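Local structure of OsmC-like protein (Jannaschia sp., 3CJE) at residues Phe43-Asp48 with Pro62-Ile67; Thr76-Phe81 with Leu92-Arg97. The protein probably acts as an OsmC/Ohr-type peroxidase that reduces organic hydroperoxides and so protects the bacterium from them. One frame throughout, in Å; residues are numbered along the deposited sequence.

How the contacts relate
Both contacts fasten helix 62-81 to the same five-stranded antiparallel sheet, at opposite ends of the helix: contact 1 near its start, against strand 41-47, outermost within this chain, and contact 2 near its end, against the beginning of strand 93-105. Their centres are 14 Å apart, and Ile67 CD1 of the first packs on Cys96 O of the second at 3.7 Å. No direct hydrogen bond crosses either pair of segments. Contact 1 is partly buried, and its chemistry is wholly apolar apart from a methyl group against a carbonyl oxygen. Contact 2 is buried at its aliphatic centre but bordered by a polar margin, where an arginine and a glycerol meet. Both also reach the second subunit.

Contact 1. Residues Phe43-Asp48 with Pro62-Ile67; sequences FALATD and PLALFI
Leu45 and Ala64 carry most of this contact, with Phe43 and Leu65 closing on them. The working part of Leu45 is its CD1 methyl, which lies 3.7 Å from Ala64 O, so that the leucine rests against the helix backbone as much as against a side chain. The same methyl stands 4.3 Å from Ala64 CB and 4.1 Å from Leu65 CD2. Leu45 and Leu65 meet about at right angles, one branch of each touching the other. In the Leu45 conformer described here (a second is deposited), CG sits beside the backbone N (chi1 -54°) and the CG-CD1 bond continues the extended course of the chain (chi2 176°), which carries CD1 out to the helix.

The side chain of Ala64 is a single methyl, CB, which touches both Leu45 and Phe43; the two come to it from directions roughly at right angles. The Phe43 ring approaches it obliquely, with CD2 the nearest ring atom at 4.0 Å. Phe43 and Leu45 are two residues apart on strand 41-47 and thus reach the helix from the same side of the strand. This is the helix-on-sheet layer of the OsmC-like fold: helix 62-81 lies against an antiparallel sheet, and here its first turns meet strand 41-47, outermost within this chain. The axes of the two short segments come within 9.7 Å at an angle of 42°.

Pro60 and Pro61, in the loop leading to the helix, pack on Phe43, and Pro60 also touches Leu65. Alongside, in the same sheet, Phe43 and Leu45 form backbone hydrogen bonds with Val33 and Leu31 of strand 28-37. Leu65 further packs on Thr47 of the second subunit, and Thr47 of this chain on Leu65 of that subunit.

Contact 2. Residues Thr76-Phe81 with Leu92-Arg97; sequences TQIRAF and LDVECR. With GOL (glycerol), chain D.
Arg79 and Leu92 touch directly and are also joined by a glycerol, probably from the crystallisation liquor, which links the helix to the start of the strand along one side. Arg79 NE donates to glycerol O3 at 3.0 Å, nearly straight at 169°, and O3 lies at the edge of the guanidinium, in its plane. At the other end of the molecule, Leu92 N donates to glycerol O1 at 3.0 Å and 172°. The Arg79 chain is extended as far as CD and then bends (chi3 81°), which turns NE toward the glycerol.

Beneath this polar bridge the contact is aliphatic. Leu92 CD2 packs on Arg79 CG at 3.7 Å and on Ile78 CG2 at 4.1 Å, serving two neighbouring helix residues with one methyl, while Leu92 CD1 also comes to 4.2 Å from Ile78 CG2. Leu92 crosses both of these side chains at a slant. Two residues further along the strand, Val94 CG2 meets Ile78 CD1 more loosely at 4.4 Å, and that CD1 lies against Leu92 CD1 as well.

The last turns of helix 62-81 are thus laid on the beginning of strand 93-105, in the sheet of the OsmC-like fold, and Ala138 of helix 128-141 packs on Ile78 as well. The guanidinium also grips the facing ends of strands 13-24 and 28-37: NH1 bonds to Arg28 O and Asn29 OD1, NH2 to Val24 O. With NE taken by glycerol, all three nitrogens have acceptors, and the positive charge is probably eased by neutral oxygens: backbone carbonyls, the Asn29 amide and a glycerol hydroxyl. The bonds to these strand ends do not depend on the adventitious glycerol and probably fix the rotation of the group, whereas at NE and Leu92 N water could probably serve instead.

Contact 1. Residues Phe43-Asp48 with Pro62-Ile67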
ATOM      1  N   PHE A  43       7.843  10.516  -8.881  1.00 16.74           N
ATOM      2  CA  PHE A  43       7.996   9.171  -9.412  1.00 19.05           C
ATOM      3  C   PHE A  43       6.841   8.880 -10.374  1.00 20.87           C
ATOM      4  O   PHE A  43       5.696   9.126 -10.037  1.00 23.08           O
ATOM      5  CB  PHE A  43       7.946   8.176  -8.263  1.00 17.72           C
ATOM      6  CG  PHE A  43       8.797   8.576  -7.088  1.00 20.92           C
ATOM      7  CD1 PHE A  43      10.140   8.253  -7.079  1.00 25.96           C
ATOM      8  CD2 PHE A  43       8.264   9.293  -6.016  1.00 23.91           C
ATOM      9  CE1 PHE A  43      10.947   8.638  -6.023  1.00 20.17           C
ATOM     10  CE2 PHE A  43       9.054   9.669  -4.976  1.00 25.28           C
ATOM     11  CZ  PHE A  43      10.404   9.328  -4.985  1.00 21.06           C
ATOM     12  N   ALA A  44       7.136   8.356 -11.557  1.00 19.56           N
ATOM     13  CA  ALA A  44       6.104   8.002 -12.528  1.00 20.60           C
ATOM     14  C   ALA A  44       5.871   6.511 -12.384  1.00 23.58           C
ATOM     15  O   ALA A  44       6.755   5.705 -12.675  1.00 24.32           O
ATOM     16  CB  ALA A  44       6.510   8.388 -13.963  1.00 22.54           C
ATOM     17  N   LEU A  45       4.685   6.142 -11.930  0.50 17.23           N
ATOM     18  CA  LEU A  45       4.341   4.743 -11.754  0.50 16.90           C
ATOM     19  C   LEU A  45       3.062   4.425 -12.524  0.50 17.71           C
ATOM     20  O   LEU A  45       2.448   5.314 -13.137  0.50 17.13           O
ATOM     21  CB  LEU A  45       4.202   4.420 -10.266  0.50 17.83           C
ATOM     22  CG  LEU A  45       5.396   4.793  -9.387  0.50 13.50           C
ATOM     23  CD1 LEU A  45       5.052   4.498  -7.870  0.50 13.29           C
ATOM     24  CD2 LEU A  45       6.645   4.087  -9.848  0.50 18.87           C
ATOM     25  N   ALA A  46       2.678   3.156 -12.509  1.00 18.10           N
ATOM     26  CA  ALA A  46       1.515   2.738 -13.268  1.00 17.34           C
ATOM     27  C   ALA A  46       1.007   1.423 -12.722  1.00 18.43           C
ATOM     28  O   ALA A  46       1.752   0.660 -12.111  1.00 20.32           O
ATOM     29  CB  ALA A  46       1.846   2.637 -14.746  1.00 18.39           C
ATOM     30  N   THR A  47      -0.266   1.189 -12.933  1.00 15.91           N
ATOM     31  CA  THR A  47      -0.871  -0.138 -12.690  1.00 17.60           C
ATOM     32  C   THR A  47      -1.658  -0.538 -13.930  1.00 18.97           C
ATOM     33  O   THR A  47      -2.030   0.305 -14.758  1.00 17.37           O
ATOM     34  CB  THR A  47      -1.810  -0.166 -11.460  1.00 20.49           C
ATOM     35  OG1 THR A  47      -2.936   0.729 -11.661  1.00 18.49           O
ATOM     36  CG2 THR A  47      -1.087   0.234 -10.167  1.00 18.05           C
ATOM     37  N   ASP A  48      -1.929  -1.831 -14.055  1.00 18.87           N
ATOM     38  CA  ASP A  48      -2.722  -2.332 -15.175  1.00 19.87           C
ATOM     39  C   ASP A  48      -3.318  -3.671 -14.775  1.00 24.48           C
ATOM     40  O   ASP A  48      -2.885  -4.267 -13.790  1.00 21.92           O
ATOM     41  CB  ASP A  48      -1.849  -2.467 -16.407  1.00 20.34           C
ATOM     42  CG  ASP A  48      -2.629  -2.320 -17.729  1.00 22.35           C
ATOM     43  OD1 ASP A  48      -3.886  -2.389 -17.739  1.00 21.26           O
ATOM     44  OD2 ASP A  48      -1.913  -2.108 -18.718  1.00 27.54           O
ATOM     45  N   PRO A  62       9.184   3.029  -0.538  1.00 15.04           N
ATOM     46  CA  PRO A  62       8.002   2.219  -0.247  1.00 16.78           C
ATOM     47  C   PRO A  62       6.679   2.987  -0.184  1.00 15.14           C
ATOM     48  O   PRO A  62       5.644   2.501  -0.653  1.00 15.29           O
ATOM     49  CB  PRO A  62       8.339   1.618   1.127  1.00 19.20           C
ATOM     50  CG  PRO A  62       9.807   1.526   1.155  1.00 19.47           C
ATOM     51  CD  PRO A  62      10.280   2.769   0.421  1.00 16.44           C
ATOM     52  N   LEU A  63       6.660   4.198   0.381  1.00 15.01           N
ATOM     53  CA  LEU A  63       5.374   4.907   0.509  1.00 14.81           C
ATOM     54  C   LEU A  63       4.864   5.333  -0.881  1.00 15.09           C
ATOM     55  O   LEU A  63       3.642   5.559  -1.052  1.00 14.54           O
ATOM     56  CB  LEU A  63       5.476   6.107   1.453  1.00 16.43           C
ATOM     57  CG  LEU A  63       5.616   5.742   2.944  1.00 21.34           C
ATOM     58  CD1 LEU A  63       5.576   7.028   3.802  1.00 21.11           C
ATOM     59  CD2 LEU A  63       4.596   4.759   3.372  1.00 26.35           C
ATOM     60  N   ALA A  64       5.778   5.513  -1.845  1.00 14.82           N
ATOM     61  CA  ALA A  64       5.345   5.828  -3.235  1.00 14.34           C
ATOM     62  C   ALA A  64       4.581   4.649  -3.816  1.00 14.17           C
ATOM     63  O   ALA A  64       3.560   4.820  -4.474  1.00 14.67           O
ATOM     64  CB  ALA A  64       6.556   6.190  -4.177  1.00 13.41           C
ATOM     65  N   LEU A  65       5.104   3.435  -3.607  1.00 14.69           N
ATOM     66  CA  LEU A  65       4.375   2.243  -4.072  1.00 14.26           C
ATOM     67  C   LEU A  65       3.017   2.152  -3.369  1.00 14.11           C
ATOM     68  O   LEU A  65       2.015   1.812  -4.002  1.00 15.90           O
ATOM     69  CB  LEU A  65       5.214   0.985  -3.882  1.00 15.01           C
ATOM     70  CG  LEU A  65       6.501   0.841  -4.684  1.00 19.49           C
ATOM     71  CD1 LEU A  65       7.076  -0.591  -4.439  1.00 17.37           C
ATOM     72  CD2 LEU A  65       6.289   1.051  -6.133  1.00 22.74           C
ATOM     73  N   PHE A  66       2.960   2.408  -2.050  1.00 14.38           N
ATOM     74  CA  PHE A  66       1.692   2.363  -1.314  1.00 14.71           C
ATOM     75  C   PHE A  66       0.647   3.322  -1.907  1.00 15.26           C
ATOM     76  O   PHE A  66      -0.479   2.936  -2.187  1.00 14.92           O
ATOM     77  CB  PHE A  66       1.913   2.721   0.159  1.00 15.95           C
ATOM     78  CG  PHE A  66       0.643   2.914   0.902  1.00 14.12           C
ATOM     79  CD1 PHE A  66      -0.172   1.839   1.226  1.00 14.69           C
ATOM     80  CD2 PHE A  66       0.184   4.204   1.203  1.00 15.68           C
ATOM     81  CE1 PHE A  66      -1.384   2.052   1.905  1.00 19.39           C
ATOM     82  CE2 PHE A  66      -1.036   4.397   1.889  1.00 17.49           C
ATOM     83  CZ  PHE A  66      -1.805   3.317   2.211  1.00 18.82           C
ATOM     84  N   ILE A  67       1.003   4.602  -2.058  1.00 14.84           N
ATOM     85  CA  ILE A  67       0.012   5.591  -2.511  1.00 14.15           C
ATOM     86  C   ILE A  67      -0.420   5.328  -3.961  1.00 13.96           C
ATOM     87  O   ILE A  67      -1.579   5.507  -4.306  1.00 15.59           O
ATOM     88  CB  ILE A  67       0.442   7.049  -2.274  1.00 15.38           C
ATOM     89  CG1 ILE A  67      -0.780   7.987  -2.341  1.00 15.80           C
ATOM     90  CG2 ILE A  67       1.580   7.479  -3.180  1.00 15.25           C
ATOM     91  CD1 ILE A  67      -0.520   9.424  -1.908  1.00 14.52           C
TER

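Contact 2. Residues Thr76-Phe81 with Leu92-Arg97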
ATOM      1  N   THR A  76      -9.233   1.491 -10.544  1.00 14.75           N
ATOM      2  CA  THR A  76      -9.610   0.232 -11.145  1.00 15.65           C
ATOM      3  C   THR A  76     -11.070  -0.112 -10.849  1.00 14.64           C
ATOM      4  O   THR A  76     -11.812  -0.516 -11.749  1.00 17.23           O
ATOM      5  CB  THR A  76      -8.631  -0.889 -10.726  1.00 19.41           C
ATOM      6  OG1 THR A  76      -7.331  -0.565 -11.255  1.00 22.24           O
ATOM      7  CG2 THR A  76      -9.081  -2.241 -11.289  1.00 24.11           C
ATOM      8  N   GLN A  77     -11.512   0.069  -9.601  1.00 15.62           N
ATOM      9  CA  GLN A  77     -12.902  -0.259  -9.257  1.00 15.05           C
ATOM     10  C   GLN A  77     -13.884   0.682  -9.963  1.00 13.79           C
ATOM     11  O   GLN A  77     -14.939   0.256 -10.430  1.00 15.55           O
ATOM     12  CB  GLN A  77     -13.132  -0.187  -7.744  1.00 18.18           C
ATOM     13  CG  GLN A  77     -12.123  -0.896  -6.864  1.00 24.37           C
ATOM     14  CD  GLN A  77     -11.992  -2.303  -7.210  1.00 28.49           C
ATOM     15  OE1 GLN A  77     -13.007  -2.974  -7.464  1.00 27.76           O
ATOM     16  NE2 GLN A  77     -10.754  -2.792  -7.251  1.00 33.08           N
ATOM     17  N   ILE A  78     -13.562   1.985 -10.013  1.00 14.61           N
ATOM     18  CA  ILE A  78     -14.388   2.929 -10.759  1.00 15.34           C
ATOM     19  C   ILE A  78     -14.571   2.485 -12.205  1.00 15.25           C
ATOM     20  O   ILE A  78     -15.692   2.431 -12.745  1.00 16.01           O
ATOM     21  CB  ILE A  78     -13.818   4.344 -10.686  1.00 13.25           C
ATOM     22  CG1 ILE A  78     -13.919   4.884  -9.259  1.00 15.55           C
ATOM     23  CG2 ILE A  78     -14.544   5.292 -11.659  1.00 15.89           C
ATOM     24  CD1 ILE A  78     -13.129   6.178  -9.028  1.00 17.82           C
ATOM     25  N   ARG A  79     -13.459   2.132 -12.849  1.00 15.24           N
ATOM     26  CA  ARG A  79     -13.479   1.718 -14.239  1.00 15.83           C
ATOM     27  C   ARG A  79     -14.195   0.390 -14.451  1.00 17.72           C
ATOM     28  O   ARG A  79     -14.931   0.257 -15.426  1.00 18.47           O
ATOM     29  CB  ARG A  79     -12.063   1.697 -14.812  1.00 16.80           C
ATOM     30  CG  ARG A  79     -11.386   3.061 -14.803  1.00 17.79           C
ATOM     31  CD  ARG A  79      -9.948   2.996 -15.295  1.00 18.08           C
ATOM     32  NE  ARG A  79      -9.916   2.972 -16.753  1.00 17.38           N
ATOM     33  CZ  ARG A  79      -8.804   2.979 -17.481  1.00 20.52           C
ATOM     34  NH1 ARG A  79      -7.646   2.984 -16.924  1.00 18.29           N
ATOM     35  NH2 ARG A  79      -8.896   3.019 -18.774  1.00 22.57           N
ATOM     36  N   ALA A  80     -14.014  -0.555 -13.535  1.00 15.53           N
ATOM     37  CA  ALA A  80     -14.650  -1.870 -13.613  1.00 15.12           C
ATOM     38  C   ALA A  80     -16.163  -1.792 -13.386  1.00 17.01           C
ATOM     39  O   ALA A  80     -16.927  -2.562 -13.958  1.00 15.88           O
ATOM     40  CB  ALA A  80     -14.025  -2.834 -12.613  1.00 17.78           C
ATOM     41  N   PHE A  81     -16.596  -0.871 -12.546  1.00 13.32           N
ATOM     42  CA  PHE A  81     -18.007  -0.832 -12.132  1.00 13.83           C
ATOM     43  C   PHE A  81     -18.855   0.184 -12.920  1.00 13.73           C
ATOM     44  O   PHE A  81     -20.079   0.112 -12.879  1.00 15.30           O
ATOM     45  CB  PHE A  81     -18.104  -0.485 -10.652  1.00 14.81           C
ATOM     46  CG  PHE A  81     -17.582  -1.545  -9.677  1.00 15.72           C
ATOM     47  CD1 PHE A  81     -17.316  -2.835 -10.058  1.00 18.38           C
ATOM     48  CD2 PHE A  81     -17.452  -1.242  -8.336  1.00 14.68           C
ATOM     49  CE1 PHE A  81     -16.858  -3.752  -9.125  1.00 18.19           C
ATOM     50  CE2 PHE A  81     -17.045  -2.152  -7.429  1.00 16.70           C
ATOM     51  CZ  PHE A  81     -16.726  -3.404  -7.817  1.00 17.46           C
ATOM     52  N   LEU A  92     -10.903   9.773 -16.692  1.00 16.80           N
ATOM     53  CA  LEU A  92     -10.887   9.674 -15.247  1.00 14.70           C
ATOM     54  C   LEU A  92      -9.578  10.214 -14.664  1.00 15.19           C
ATOM     55  O   LEU A  92      -8.478   9.863 -15.140  1.00 17.28           O
ATOM     56  CB  LEU A  92     -11.059   8.215 -14.841  1.00 15.80           C
ATOM     57  CG  LEU A  92     -10.984   7.909 -13.353  1.00 15.99           C
ATOM     58  CD1 LEU A  92     -12.126   8.574 -12.489  1.00 16.57           C
ATOM     59  CD2 LEU A  92     -10.933   6.347 -13.177  1.00 18.44           C
ATOM     60  N   ASP A  93      -9.709  11.050 -13.641  1.00 15.22           N
ATOM     61  CA  ASP A  93      -8.567  11.546 -12.878  1.00 14.57           C
ATOM     62  C   ASP A  93      -8.901  11.421 -11.399  1.00 17.87           C
ATOM     63  O   ASP A  93      -9.994  11.806 -10.962  1.00 17.45           O
ATOM     64  CB  ASP A  93      -8.274  12.995 -13.187  1.00 16.88           C
ATOM     65  CG  ASP A  93      -6.958  13.453 -12.601  1.00 24.31           C
ATOM     66  OD1 ASP A  93      -6.839  13.550 -11.357  1.00 25.97           O
ATOM     67  OD2 ASP A  93      -6.034  13.696 -13.413  1.00 30.65           O
ATOM     68  N   VAL A  94      -7.960  10.850 -10.646  1.00 16.03           N
ATOM     69  CA  VAL A  94      -8.083  10.688  -9.210  1.00 15.06           C
ATOM     70  C   VAL A  94      -6.869  11.262  -8.539  1.00 20.80           C
ATOM     71  O   VAL A  94      -5.744  10.906  -8.913  1.00 19.53           O
ATOM     72  CB  VAL A  94      -8.281   9.216  -8.798  1.00 15.93           C
ATOM     73  CG1 VAL A  94      -8.251   9.038  -7.240  1.00 17.44           C
ATOM     74  CG2 VAL A  94      -9.590   8.684  -9.423  1.00 19.19           C
ATOM     75  N   GLU A  95      -7.094  12.138  -7.564  1.00 15.89           N
ATOM     76  CA  GLU A  95      -6.009  12.812  -6.830  1.00 19.79           C
ATOM     77  C   GLU A  95      -6.070  12.312  -5.394  1.00 20.84           C
ATOM     78  O   GLU A  95      -7.121  12.346  -4.766  1.00 21.83           O
ATOM     79  CB  GLU A  95      -6.205  14.331  -6.858  1.00 23.16           C
ATOM     80  CG  GLU A  95      -6.280  14.954  -8.278  1.00 30.63           C
ATOM     81  CD  GLU A  95      -6.631  16.495  -8.358  1.00 37.87           C
ATOM     82  OE1 GLU A  95      -7.787  16.931  -8.066  1.00 44.06           O
ATOM     83  OE2 GLU A  95      -5.731  17.265  -8.781  1.00 58.46           O
ATOM     84  N   CYS A  96      -4.952  11.840  -4.864  0.70 15.34           N
ATOM     85  CA  CYS A  96      -4.896  11.273  -3.517  0.70 13.31           C
ATOM     86  C   CYS A  96      -3.769  11.960  -2.738  0.70 15.17           C
ATOM     87  O   CYS A  96      -2.662  12.161  -3.282  0.70 15.58           O
ATOM     88  CB  CYS A  96      -4.638   9.782  -3.598  0.70 16.20           C
ATOM     89  SG  CYS A  96      -4.402   8.977  -2.010  0.70 16.40           S
ATOM     90  N   ARG A  97      -4.055  12.327  -1.487  1.00 14.71           N
ATOM     91  CA  ARG A  97      -3.073  12.925  -0.599  1.00 14.60           C
ATOM     92  C   ARG A  97      -3.106  12.177   0.706  1.00 15.29           C
ATOM     93  O   ARG A  97      -4.187  11.968   1.300  1.00 14.77           O
ATOM     94  CB  ARG A  97      -3.363  14.410  -0.351  1.00 16.51           C
ATOM     95  CG  ARG A  97      -2.354  15.064   0.555  1.00 16.48           C
ATOM     96  CD  ARG A  97      -2.630  16.564   0.586  1.00 23.12           C
ATOM     97  NE  ARG A  97      -1.717  17.290   1.432  1.00 29.89           N
ATOM     98  CZ  ARG A  97      -1.953  17.610   2.696  1.00 32.83           C
ATOM     99  NH1 ARG A  97      -3.088  17.256   3.314  1.00 31.57           N
ATOM    100  NH2 ARG A  97      -1.026  18.292   3.357  1.00 36.82           N
TER
HETATM  101  C1  GOL D 169     -11.787   5.980 -17.735  1.00 25.03           C
HETATM  102  O1  GOL D 169     -11.369   7.219 -18.234  1.00 21.53           O
HETATM  103  C2  GOL D 169     -13.066   5.522 -18.444  1.00 26.77           C
HETATM  104  O2  GOL D 169     -12.762   5.276 -19.803  1.00 31.22           O
HETATM  105  C3  GOL D 169     -13.560   4.243 -17.793  1.00 33.90           C
HETATM  106  O3  GOL D 169     -12.606   3.200 -17.986  1.00 31.49           O